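Local coordinates for sgbp-b (PDB 7K44), which probably binds xyloglucan at the cell surface of the gut bacterium Bacteroides uniformis, as part of a xyloglucan utilization system, at residues Pro42-Thr45 with Gly46-Leu49; Thr84-Asn88 with Phe89-Ser93; Ala191-Met195 with Gly196-Glu200; Phe273-Thr276 with Asp277-Thr280. All coordinates share one frame; numbering follows the deposited sequence.

Overall arrangement
All four contacts are chain reversals, and they follow one another in series. Contacts 1 and 2 reach the same four-stranded antiparallel sheet, on its neighbouring strands 48-54 and 91-95, and touch where Leu49 O packs on Ser93 CB. Contact 3 is a tight hairpin within the IPT/TIG domain, its centre about 22 Å from that of contact 1; contact 4 lies in a loop of the xyloglucan-binding domain, about 59 Å centre to centre from contact 2. Contact 2 is a surface contact in which one asparagine amide makes three bonds, whereas the others are partly buried. In contacts 1 and 4 a threonine hydroxyl braces the turn; contact 3 relies mainly on strand pairing.

Contact 1. Residues Pro42-Thr45 with Gly46-Leu49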
ATOM      1  N   PRO A  42       4.932  28.029   5.098  1.00 39.40           N
ATOM      2  CA  PRO A  42       6.389  28.175   5.187  1.00 36.64           C
ATOM      3  C   PRO A  42       6.767  28.773   6.530  1.00 28.08           C
ATOM      4  O   PRO A  42       5.940  29.427   7.160  1.00 33.75           O
ATOM      5  CB  PRO A  42       6.704  29.158   4.065  1.00 37.66           C
ATOM      6  CG  PRO A  42       5.481  30.000   3.973  1.00 39.23           C
ATOM      7  CD  PRO A  42       4.330  29.061   4.234  1.00 41.33           C
ATOM      8  N   VAL A  43       7.992  28.512   6.971  1.00 28.60           N
ATOM      9  CA  VAL A  43       8.468  29.043   8.242  1.00 25.62           C
ATOM     10  C   VAL A  43       8.921  30.477   7.996  1.00 28.90           C
ATOM     11  O   VAL A  43       9.910  30.714   7.297  1.00 29.88           O
ATOM     12  CB  VAL A  43       9.599  28.187   8.817  1.00 28.69           C
ATOM     13  CG1 VAL A  43      10.027  28.732  10.161  1.00 29.14           C
ATOM     14  CG2 VAL A  43       9.146  26.726   8.935  1.00 29.69           C
ATOM     15  N   GLU A  44       8.184  31.428   8.550  1.00 29.02           N
ATOM     16  CA  GLU A  44       8.494  32.846   8.465  1.00 31.74           C
ATOM     17  C   GLU A  44       8.983  33.336   9.821  1.00 31.96           C
ATOM     18  O   GLU A  44       8.927  32.625  10.828  1.00 27.94           O
ATOM     19  CB  GLU A  44       7.249  33.648   8.060  1.00 39.43           C
ATOM     20  CG  GLU A  44       6.527  33.151   6.808  1.00 39.39           C
ATOM     21  CD  GLU A  44       7.224  33.554   5.517  1.00 56.75           C
ATOM     22  OE1 GLU A  44       6.834  33.048   4.442  1.00 54.91           O
ATOM     23  OE2 GLU A  44       8.166  34.376   5.578  1.00 66.41           O
ATOM     24  N   THR A  45       9.480  34.568   9.841  1.00 29.81           N
ATOM     25  CA  THR A  45       9.824  35.183  11.111  1.00 27.04           C
ATOM     26  C   THR A  45       8.639  35.110  12.064  1.00 26.88           C
ATOM     27  O   THR A  45       7.520  35.505  11.727  1.00 31.77           O
ATOM     28  CB  THR A  45      10.229  36.642  10.881  1.00 29.27           C
ATOM     29  OG1 THR A  45      11.289  36.686   9.917  1.00 32.80           O
ATOM     30  CG2 THR A  45      10.717  37.281  12.184  1.00 28.77           C
ATOM     31  N   GLY A  46       8.893  34.582  13.260  1.00 27.71           N
ATOM     32  CA  GLY A  46       7.867  34.466  14.270  1.00 24.30           C
ATOM     33  C   GLY A  46       7.072  33.179  14.237  1.00 28.22           C
ATOM     34  O   GLY A  46       6.313  32.927  15.177  1.00 27.92           O
ATOM     35  N   THR A  47       7.208  32.365  13.197  1.00 25.77           N
ATOM     36  CA  THR A  47       6.468  31.106  13.144  1.00 26.47           C
ATOM     37  C   THR A  47       6.873  30.211  14.311  1.00 25.84           C
ATOM     38  O   THR A  47       8.065  29.969  14.513  1.00 24.28           O
ATOM     39  CB  THR A  47       6.750  30.377  11.832  1.00 24.81           C
ATOM     40  OG1 THR A  47       6.245  31.157  10.745  1.00 29.57           O
ATOM     41  CG2 THR A  47       6.061  29.014  11.834  1.00 26.30           C
ATOM     42  N   PRO A  48       5.924  29.671  15.071  1.00 24.80           N
ATOM     43  CA  PRO A  48       6.298  28.778  16.170  1.00 25.61           C
ATOM     44  C   PRO A  48       6.811  27.446  15.654  1.00 25.07           C
ATOM     45  O   PRO A  48       6.279  26.880  14.696  1.00 28.48           O
ATOM     46  CB  PRO A  48       4.980  28.590  16.939  1.00 26.13           C
ATOM     47  CG  PRO A  48       4.092  29.686  16.474  1.00 33.20           C
ATOM     48  CD  PRO A  48       4.487  29.985  15.070  1.00 26.90           C
ATOM     49  N   LEU A  49       7.863  26.947  16.304  1.00 20.53           N
ATOM     50  CA  LEU A  49       8.371  25.606  16.060  1.00 25.73           C
ATOM     51  C   LEU A  49       8.458  24.873  17.390  1.00 23.98           C
ATOM     52  O   LEU A  49       8.637  25.493  18.445  1.00 25.01           O
ATOM     53  CB  LEU A  49       9.781  25.618  15.423  1.00 27.39           C
ATOM     54  CG  LEU A  49       9.949  26.194  14.017  1.00 28.04           C
ATOM     55  CD1 LEU A  49      10.317  27.663  14.084  1.00 27.94           C
ATOM     56  CD2 LEU A  49      11.024  25.434  13.248  1.00 31.10           C
TER
HETATM   57  O   HOH W   1       3.562  29.832   9.365  1.00 49.00           O
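Thr47 turns its side chain back onto Glu44, and two bonds between these residues hold the tight part of the contact. Thr47 N donates to Glu44 O at 2.9 Å, reaching it from above the carbonyl plane. In return Glu44 N gives its hydrogen to Thr47 OG1, also at 2.9 Å, with an N-H...O angle of 151°. The hydroxyl can receive it because OG1 stands beside its own backbone N (chi1 -65°), pointing back across the turn; threonine suits this place by accepting from a backbone N-H of the turn itself. The reversal is a type II beta turn, Glu44 to Thr47, leading into strand 48-54 of the N-terminal antiparallel sheet. Gly46 suits its third position, where phi is 90°, a positive value that glycine adopts readily. On the buried side, Val43 CG1 meets Thr47 CB at 4.0 Å and, 4.1 Å away, Leu49 CD1, each pair crossing at about a right angle; Ala96 packs against both Val43 and Leu49. The solvent side is looser: the bent chain of Glu44 carries its carboxylate away, and Thr45 is exposed. Toward Pro42 a water spans Pro42 O and Thr47 OG1, 3.3 Å from each.

Contact 2. Residues Thr84-Asn88 with Phe89-Ser93; sequences TVNKN and FDEIS
Thr84 and Ser93 form an antiparallel hydrogen-bonded pair, Thr84 N giving to Ser93 O and Ser93 N to Thr84 O at 2.8 Å. This pair lies at the open end of a beta hairpin whose first strand, 84-85, is an outermost strand of its four-stranded sheet. Val85 follows as a non-hydrogen-bonded partner of Ile92, its side chain on the other face. Its CG1 lies 4.2 Å from Ile92 CG1 and also near the Phe89 ring, and both branched residues pack on Ile59 of the facing sheet, a setting that suits apolar side chains.

Asn86 does most of the polar work. Its N donates to Glu91 O, and its O accepts from Phe89 N at 3.2 Å, closing a type I turn. With chi1 at 71°, CG sits between the backbone N and the carbonyl carbon, which swings the amide across the loop. OD1 then takes Asp90 N in the carbonyl plane, on a lone pair, at 3.0 Å, and Glu91 N from above that plane at 3.1 Å. ND2 gives its hydrogen to Asp90 OD1 at 2.7 Å, in the amide plane and nearly straight at 165°. Lys87 and Asn88 occupy the bend, and the Phe89 ring that follows meets the ring of Tyr57, their planes at about 35°.

An asparagine suits this place because one amide offers both an acceptor and a donor: three bonds fix its rotation, and the carboxylate of Asp90 would probably polarise its N-H and strengthen the oxygen as an acceptor.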
ATOM      1  N   THR A  84      11.643  27.785  25.329  1.00 27.19           N
ATOM      2  CA  THR A  84      11.224  27.137  26.561  1.00 29.02           C
ATOM      3  C   THR A  84      11.290  25.623  26.407  1.00 31.32           C
ATOM      4  O   THR A  84      11.138  25.088  25.304  1.00 30.41           O
ATOM      5  CB  THR A  84       9.803  27.567  26.966  1.00 30.80           C
ATOM      6  OG1 THR A  84       8.896  27.317  25.889  1.00 33.35           O
ATOM      7  CG2 THR A  84       9.769  29.048  27.298  1.00 34.04           C
ATOM      8  N   VAL A  85      11.510  24.935  27.528  1.00 30.30           N
ATOM      9  CA  VAL A  85      11.576  23.478  27.572  1.00 29.50           C
ATOM     10  C   VAL A  85      10.451  22.972  28.465  1.00 26.50           C
ATOM     11  O   VAL A  85      10.132  23.600  29.483  1.00 30.30           O
ATOM     12  CB  VAL A  85      12.942  23.002  28.107  1.00 30.43           C
ATOM     13  CG1 VAL A  85      13.195  21.563  27.697  1.00 35.25           C
ATOM     14  CG2 VAL A  85      14.043  23.923  27.622  1.00 36.13           C
ATOM     15  N   ASN A  86       9.851  21.839  28.083  1.00 27.54           N
ATOM     16  CA  ASN A  86       8.750  21.286  28.863  1.00 29.89           C
ATOM     17  C   ASN A  86       9.274  20.534  30.091  1.00 34.79           C
ATOM     18  O   ASN A  86      10.482  20.401  30.312  1.00 34.14           O
ATOM     19  CB  ASN A  86       7.829  20.438  27.980  1.00 28.92           C
ATOM     20  CG  ASN A  86       8.470  19.135  27.537  1.00 30.36           C
ATOM     21  OD1 ASN A  86       9.679  18.951  27.661  1.00 33.31           O
ATOM     22  ND2 ASN A  86       7.661  18.228  26.999  1.00 30.93           N
ATOM     23  N   LYS A  87       8.342  20.025  30.900  1.00 35.30           N
ATOM     24  CA  LYS A  87       8.705  19.401  32.170  1.00 37.49           C
ATOM     25  C   LYS A  87       9.526  18.124  31.992  1.00 33.07           C
ATOM     26  O   LYS A  87      10.378  17.824  32.832  1.00 36.51           O
ATOM     27  CB  LYS A  87       7.427  19.117  32.970  1.00 36.18           C
ATOM     28  CG  LYS A  87       7.626  18.399  34.291  1.00 38.66           C
ATOM     29  CD  LYS A  87       6.264  18.094  34.920  1.00 43.04           C
ATOM     30  CE  LYS A  87       6.370  17.907  36.428  1.00 53.13           C
ATOM     31  NZ  LYS A  87       5.030  17.731  37.064  1.00 51.07           N
ATOM     32  N   ASN A  88       9.279  17.353  30.935  1.00 32.37           N
ATOM     33  CA  ASN A  88       9.984  16.094  30.720  1.00 31.83           C
ATOM     34  C   ASN A  88      11.250  16.244  29.875  1.00 38.03           C
ATOM     35  O   ASN A  88      11.830  15.230  29.470  1.00 39.32           O
ATOM     36  CB  ASN A  88       9.058  15.038  30.121  1.00 40.30           C
ATOM     37  CG  ASN A  88       7.734  14.952  30.853  1.00 53.03           C
ATOM     38  OD1 ASN A  88       7.631  15.339  32.023  1.00 59.69           O
ATOM     39  ND2 ASN A  88       6.708  14.453  30.170  1.00 54.69           N
ATOM     40  N   PHE A  89      11.676  17.477  29.599  1.00 34.35           N
ATOM     41  CA  PHE A  89      12.904  17.748  28.842  1.00 32.65           C
ATOM     42  C   PHE A  89      12.923  17.027  27.496  1.00 37.61           C
ATOM     43  O   PHE A  89      13.956  16.516  27.054  1.00 37.54           O
ATOM     44  CB  PHE A  89      14.165  17.429  29.654  1.00 36.51           C
ATOM     45  CG  PHE A  89      14.305  18.231  30.920  1.00 39.57           C
ATOM     46  CD1 PHE A  89      13.749  17.780  32.108  1.00 43.01           C
ATOM     47  CD2 PHE A  89      15.008  19.421  30.929  1.00 38.46           C
ATOM     48  CE1 PHE A  89      13.886  18.510  33.271  1.00 39.36           C
ATOM     49  CE2 PHE A  89      15.149  20.157  32.093  1.00 44.75           C
ATOM     50  CZ  PHE A  89      14.585  19.699  33.264  1.00 43.71           C
ATOM     51  N   ASP A  90      11.773  16.974  26.831  1.00 31.97           N
ATOM     52  CA  ASP A  90      11.707  16.311  25.539  1.00 31.71           C
ATOM     53  C   ASP A  90      11.038  17.153  24.454  1.00 25.06           C
ATOM     54  O   ASP A  90      10.847  16.657  23.335  1.00 31.00           O
ATOM     55  CB  ASP A  90      11.104  14.897  25.648  1.00 30.13           C
ATOM     56  CG  ASP A  90       9.624  14.898  26.016  1.00 40.84           C
ATOM     57  OD1 ASP A  90       9.059  15.977  26.293  1.00 36.64           O
ATOM     58  OD2 ASP A  90       9.025  13.798  26.027  1.00 44.78           O
ATOM     59  N   GLU A  91      10.693  18.405  24.750  1.00 28.59           N
ATOM     60  CA  GLU A  91      10.108  19.300  23.761  1.00 27.71           C
ATOM     61  C   GLU A  91      10.597  20.719  24.024  1.00 30.15           C
ATOM     62  O   GLU A  91      10.564  21.192  25.163  1.00 29.19           O
ATOM     63  CB  GLU A  91       8.572  19.220  23.787  1.00 26.64           C
ATOM     64  CG  GLU A  91       8.025  17.848  23.373  1.00 31.47           C
ATOM     65  CD  GLU A  91       6.506  17.758  23.355  1.00 37.71           C
ATOM     66  OE1 GLU A  91       5.841  18.724  23.783  1.00 35.42           O
ATOM     67  OE2 GLU A  91       5.978  16.711  22.909  1.00 40.04           O
ATOM     68  N   ILE A  92      11.090  21.386  22.979  1.00 26.94           N
ATOM     69  CA  ILE A  92      11.590  22.756  23.065  1.00 23.68           C
ATOM     70  C   ILE A  92      10.767  23.627  22.126  1.00 23.54           C
ATOM     71  O   ILE A  92      10.655  23.324  20.932  1.00 25.22           O
ATOM     72  CB  ILE A  92      13.077  22.841  22.668  1.00 25.28           C
ATOM     73  CG1 ILE A  92      13.942  21.946  23.554  1.00 27.06           C
ATOM     74  CG2 ILE A  92      13.553  24.280  22.753  1.00 26.75           C
ATOM     75  CD1 ILE A  92      15.350  21.746  22.994  1.00 29.93           C
ATOM     76  N   SER A  93      10.212  24.719  22.651  1.00 24.18           N
ATOM     77  CA  SER A  93       9.364  25.606  21.866  1.00 23.79           C
ATOM     78  C   SER A  93      10.047  26.950  21.659  1.00 20.90           C
ATOM     79  O   SER A  93      10.668  27.486  22.580  1.00 24.92           O
ATOM     80  CB  SER A  93       8.011  25.809  22.552  1.00 26.35           C
ATOM     81  OG  SER A  93       7.253  24.608  22.497  1.00 27.86           O
TER

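Contact 3. Residues Ala191-Met195 with Gly196-Glu200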
ATOM      1  N   ALA A 191      -4.626  10.471  -5.822  1.00 22.09           N
ATOM      2  CA  ALA A 191      -3.896  11.714  -5.593  1.00 24.51           C
ATOM      3  C   ALA A 191      -3.979  12.085  -4.125  1.00 25.30           C
ATOM      4  O   ALA A 191      -5.074  12.121  -3.552  1.00 27.89           O
ATOM      5  CB  ALA A 191      -4.465  12.847  -6.449  1.00 30.00           C
ATOM      6  N   ILE A 192      -2.828  12.355  -3.521  1.00 26.95           N
ATOM      7  CA  ILE A 192      -2.756  12.922  -2.182  1.00 25.02           C
ATOM      8  C   ILE A 192      -2.276  14.357  -2.333  1.00 23.36           C
ATOM      9  O   ILE A 192      -1.199  14.603  -2.889  1.00 25.07           O
ATOM     10  CB  ILE A 192      -1.807  12.135  -1.271  1.00 25.55           C
ATOM     11  CG1 ILE A 192      -2.302  10.699  -1.077  1.00 33.02           C
ATOM     12  CG2 ILE A 192      -1.672  12.852   0.074  1.00 27.19           C
ATOM     13  CD1 ILE A 192      -1.311   9.844  -0.294  1.00 33.57           C
ATOM     14  N   THR A 193      -3.079  15.299  -1.867  1.00 22.93           N
ATOM     15  CA  THR A 193      -2.755  16.713  -1.964  1.00 24.58           C
ATOM     16  C   THR A 193      -2.502  17.247  -0.566  1.00 24.56           C
ATOM     17  O   THR A 193      -3.320  17.044   0.340  1.00 25.33           O
ATOM     18  CB  THR A 193      -3.890  17.488  -2.632  1.00 26.41           C
ATOM     19  OG1 THR A 193      -4.047  17.041  -3.984  1.00 29.36           O
ATOM     20  CG2 THR A 193      -3.580  18.984  -2.648  1.00 26.80           C
ATOM     21  N   THR A 194      -1.369  17.911  -0.391  1.00 24.22           N
ATOM     22  CA  THR A 194      -1.033  18.604   0.839  1.00 23.17           C
ATOM     23  C   THR A 194      -0.878  20.084   0.516  1.00 25.68           C
ATOM     24  O   THR A 194      -0.931  20.497  -0.645  1.00 25.88           O
ATOM     25  CB  THR A 194       0.280  18.073   1.415  1.00 26.11           C
ATOM     26  OG1 THR A 194       1.347  18.394   0.521  1.00 24.96           O
ATOM     27  CG2 THR A 194       0.242  16.562   1.604  1.00 26.23           C
ATOM     28  N   MET A 195      -0.643  20.882   1.559  1.00 25.32           N
ATOM     29  CA  MET A 195      -0.310  22.285   1.336  1.00 27.42           C
ATOM     30  C   MET A 195       0.960  22.448   0.510  1.00 32.13           C
ATOM     31  O   MET A 195       1.155  23.503  -0.106  1.00 35.94           O
ATOM     32  CB  MET A 195      -0.211  23.022   2.675  1.00 28.36           C
ATOM     33  CG  MET A 195      -1.544  23.123   3.400  1.00 29.04           C
ATOM     34  SD  MET A 195      -2.768  24.038   2.454  1.00 36.63           S
ATOM     35  CE  MET A 195      -2.116  25.707   2.566  1.00 38.90           C
ATOM     36  N   GLY A 196       1.812  21.421   0.457  1.00 25.45           N
ATOM     37  CA  GLY A 196       3.039  21.445  -0.312  1.00 27.00           C
ATOM     38  C   GLY A 196       2.948  20.983  -1.750  1.00 29.58           C
ATOM     39  O   GLY A 196       3.920  21.144  -2.496  1.00 30.65           O
ATOM     40  N   GLY A 197       1.835  20.382  -2.162  1.00 26.63           N
ATOM     41  CA  GLY A 197       1.689  19.926  -3.530  1.00 24.21           C
ATOM     42  C   GLY A 197       0.885  18.646  -3.599  1.00 24.96           C
ATOM     43  O   GLY A 197       0.160  18.298  -2.670  1.00 26.44           O
ATOM     44  N   THR A 198       1.027  17.945  -4.727  1.00 24.20           N
ATOM     45  CA  THR A 198       0.198  16.790  -5.041  1.00 24.78           C
ATOM     46  C   THR A 198       1.063  15.642  -5.532  1.00 24.20           C
ATOM     47  O   THR A 198       1.989  15.833  -6.326  1.00 25.41           O
ATOM     48  CB  THR A 198      -0.856  17.134  -6.097  1.00 28.68           C
ATOM     49  OG1 THR A 198      -1.722  18.156  -5.588  1.00 32.07           O
ATOM     50  CG2 THR A 198      -1.691  15.900  -6.448  1.00 28.91           C
ATOM     51  N   ALA A 199       0.768  14.449  -5.027  1.00 25.08           N
ATOM     52  CA  ALA A 199       1.366  13.216  -5.509  1.00 24.77           C
ATOM     53  C   ALA A 199       0.277  12.406  -6.184  1.00 23.77           C
ATOM     54  O   ALA A 199      -0.841  12.316  -5.669  1.00 23.83           O
ATOM     55  CB  ALA A 199       1.944  12.400  -4.351  1.00 25.12           C
ATOM     56  N   GLU A 200       0.603  11.830  -7.338  1.00 24.98           N
ATOM     57  CA  GLU A 200      -0.374  11.118  -8.148  1.00 27.28           C
ATOM     58  C   GLU A 200       0.128   9.717  -8.471  1.00 31.11           C
ATOM     59  O   GLU A 200       1.314   9.519  -8.754  1.00 35.09           O
ATOM     60  CB  GLU A 200      -0.653  11.871  -9.460  1.00 33.81           C
ATOM     61  CG  GLU A 200      -1.494  13.126  -9.284  1.00 40.62           C
ATOM     62  CD  GLU A 200      -1.643  13.928 -10.570  1.00 54.12           C
ATOM     63  OE1 GLU A 200      -1.763  13.315 -11.655  1.00 52.59           O
ATOM     64  OE2 GLU A 200      -1.637  15.178 -10.491  1.00 61.05           O
TER
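Thr193 and Thr198 face each other across a beta hairpin with a two-residue loop, in which strands 191-194 and 197-200 run antiparallel and a type I turn from Thr194 to Gly197 joins them. The hairpin belongs to the IPT/TIG domain, an immunoglobulin-like fold, and its second strand, 197-204, is an outermost strand of a four-stranded sheet. The two threonines make a non-hydrogen-bonded pair, where side chains approach closely. Both have nearly the same first torsion (-64° in Thr193, -62° in Thr198), with OG1 beside the backbone N and CG2 beside the carbonyl carbon. In antiparallel strands this turns the hydroxyls toward each other, OG1 to OG1 at 3.0 Å in a hydrogen bond, while each methyl comes to rest 3.6 Å from the hydroxyl of its partner. A beta-branched residue fits such an extended backbone and offers the pair one polar and one apolar branch.

On the same face Ala191 CB meets Glu200 CG at 4.1 Å; the small methyl sits beside the aliphatic part of the glutamate, whose chain continues beyond CG in extended form. The other face carries Ile192 and Ala199, which both pack on Ile128 of strand 127-131, as befits apolar residues turned to the interior. Their backbones exchange two hydrogen bonds.

Gly197, with a positive phi that suits glycine, closes the turn through its N on Thr194 O. Thr194 differs from the threonine pair: its chi1 of 66° directs the hydroxyl into the turn, where Gly196 N donates to Thr194 OG1 at 3.1 Å.

Contact 4. Residues Phe273-Thr276 with Asp277-Thr280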
ATOM      1  N   PHE A 273      -7.279   0.568 -22.839  1.00 29.30           N
ATOM      2  CA  PHE A 273      -6.754   0.328 -21.508  1.00 29.08           C
ATOM      3  C   PHE A 273      -5.723  -0.786 -21.460  1.00 31.13           C
ATOM      4  O   PHE A 273      -5.078  -0.964 -20.422  1.00 31.60           O
ATOM      5  CB  PHE A 273      -7.910   0.041 -20.540  1.00 27.79           C
ATOM      6  CG  PHE A 273      -8.848   1.202 -20.398  1.00 29.48           C
ATOM      7  CD1 PHE A 273      -8.626   2.162 -19.427  1.00 30.33           C
ATOM      8  CD2 PHE A 273      -9.921   1.360 -21.265  1.00 31.45           C
ATOM      9  CE1 PHE A 273      -9.472   3.246 -19.301  1.00 32.15           C
ATOM     10  CE2 PHE A 273     -10.766   2.449 -21.148  1.00 32.15           C
ATOM     11  CZ  PHE A 273     -10.541   3.392 -20.158  1.00 33.54           C
ATOM     12  N   LEU A 274      -5.540  -1.525 -22.552  1.00 29.09           N
ATOM     13  CA  LEU A 274      -4.477  -2.512 -22.647  1.00 27.55           C
ATOM     14  C   LEU A 274      -4.189  -2.753 -24.122  1.00 23.98           C
ATOM     15  O   LEU A 274      -4.923  -3.496 -24.780  1.00 27.16           O
ATOM     16  CB  LEU A 274      -4.897  -3.808 -21.950  1.00 29.07           C
ATOM     17  CG  LEU A 274      -3.880  -4.947 -21.884  1.00 32.16           C
ATOM     18  CD1 LEU A 274      -2.477  -4.426 -21.645  1.00 34.09           C
ATOM     19  CD2 LEU A 274      -4.273  -5.937 -20.800  1.00 27.91           C
ATOM     20  N   PRO A 275      -3.148  -2.137 -24.678  1.00 28.34           N
ATOM     21  CA  PRO A 275      -2.899  -2.279 -26.117  1.00 27.67           C
ATOM     22  C   PRO A 275      -2.635  -3.723 -26.517  1.00 26.73           C
ATOM     23  O   PRO A 275      -2.014  -4.500 -25.785  1.00 27.76           O
ATOM     24  CB  PRO A 275      -1.662  -1.406 -26.351  1.00 28.34           C
ATOM     25  CG  PRO A 275      -1.714  -0.404 -25.237  1.00 28.49           C
ATOM     26  CD  PRO A 275      -2.247  -1.154 -24.054  1.00 28.82           C
ATOM     27  N   THR A 276      -3.099  -4.064 -27.718  1.00 27.41           N
ATOM     28  CA  THR A 276      -2.995  -5.432 -28.207  1.00 26.48           C
ATOM     29  C   THR A 276      -1.549  -5.921 -28.241  1.00 27.81           C
ATOM     30  O   THR A 276      -1.272  -7.081 -27.918  1.00 30.23           O
ATOM     31  CB  THR A 276      -3.634  -5.517 -29.591  1.00 29.46           C
ATOM     32  OG1 THR A 276      -4.967  -4.997 -29.517  1.00 30.65           O
ATOM     33  CG2 THR A 276      -3.693  -6.952 -30.064  1.00 29.98           C
ATOM     34  N   ASP A 277      -0.608  -5.058 -28.610  1.00 29.80           N
ATOM     35  CA  ASP A 277       0.766  -5.514 -28.774  1.00 30.96           C
ATOM     36  C   ASP A 277       1.578  -5.501 -27.481  1.00 32.14           C
ATOM     37  O   ASP A 277       2.798  -5.686 -27.536  1.00 31.90           O
ATOM     38  CB  ASP A 277       1.480  -4.733 -29.888  1.00 39.20           C
ATOM     39  CG  ASP A 277       1.604  -3.249 -29.589  1.00 53.69           C
ATOM     40  OD1 ASP A 277       1.158  -2.803 -28.507  1.00 53.63           O
ATOM     41  OD2 ASP A 277       2.153  -2.522 -30.445  1.00 61.81           O
ATOM     42  N   THR A 278       0.940  -5.305 -26.330  1.00 27.38           N
ATOM     43  CA  THR A 278       1.678  -5.248 -25.074  1.00 27.03           C
ATOM     44  C   THR A 278       2.405  -6.567 -24.818  1.00 24.61           C
ATOM     45  O   THR A 278       1.784  -7.640 -24.880  1.00 24.84           O
ATOM     46  CB  THR A 278       0.729  -4.954 -23.906  1.00 23.79           C
ATOM     47  OG1 THR A 278       0.020  -3.738 -24.156  1.00 27.19           O
ATOM     48  CG2 THR A 278       1.503  -4.828 -22.601  1.00 23.18           C
ATOM     49  N   PRO A 279       3.702  -6.535 -24.520  1.00 26.29           N
ATOM     50  CA  PRO A 279       4.407  -7.767 -24.135  1.00 23.48           C
ATOM     51  C   PRO A 279       3.804  -8.379 -22.878  1.00 23.55           C
ATOM     52  O   PRO A 279       3.536  -7.685 -21.893  1.00 24.15           O
ATOM     53  CB  PRO A 279       5.843  -7.287 -23.874  1.00 27.36           C
ATOM     54  CG  PRO A 279       5.953  -5.999 -24.620  1.00 31.98           C
ATOM     55  CD  PRO A 279       4.599  -5.371 -24.568  1.00 29.09           C
ATOM     56  N   THR A 280       3.635  -9.705 -22.910  1.00 23.64           N
ATOM     57  CA  THR A 280       3.152 -10.399 -21.722  1.00 23.49           C
ATOM     58  C   THR A 280       4.156 -10.321 -20.581  1.00 25.01           C
ATOM     59  O   THR A 280       3.761 -10.401 -19.411  1.00 23.23           O
ATOM     60  CB  THR A 280       2.759 -11.851 -22.039  1.00 26.19           C
ATOM     61  OG1 THR A 280       3.874 -12.555 -22.589  1.00 24.73           O
ATOM     62  CG2 THR A 280       1.595 -11.900 -23.036  1.00 25.95           C
TER
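Thr278 grips the carbonyl of Pro275 twice, closing a type I beta turn from Pro275 to Thr278 in the loop between strands 255-264 and 283-291 of the xyloglucan-binding domain. Thr278 N donates to Pro275 O at 3.1 Å from well above the carbonyl plane, and Thr278 OG1 donates to the same oxygen at 2.7 Å, tilted 27° from the plane on the same face. The hydroxyl reaches it because OG1 lies anti to the carbonyl carbon (chi1 -57°), directed back over the turn. Threonine fits here by adding a second donor to the usual turn bond. Proline suits the first position, since its fixed phi favours the extended entry and its ring flanks the hydroxyl, CD lying 3.4 Å from Thr278 OG1; Asp277 OD1 lies 3.8 Å from Pro275 CB.

Beyond this pair, Leu274 CD1 lies 3.6 Å from Thr278 OG1 and 4.1 Å from Thr278 CG2, the two side chains crossing at about a right angle. Leu274 and Thr278 both pack on Leu283 of strand 283-291, and Pro275 and Thr278 also touch Lys384 of strand 371-384. Backbone bonds from Thr276 to Gly348 and from Thr278 to Trp347 tie the turn to helix 347-352, and Thr280 OG1 is hydrogen-bonded to Glu344 O.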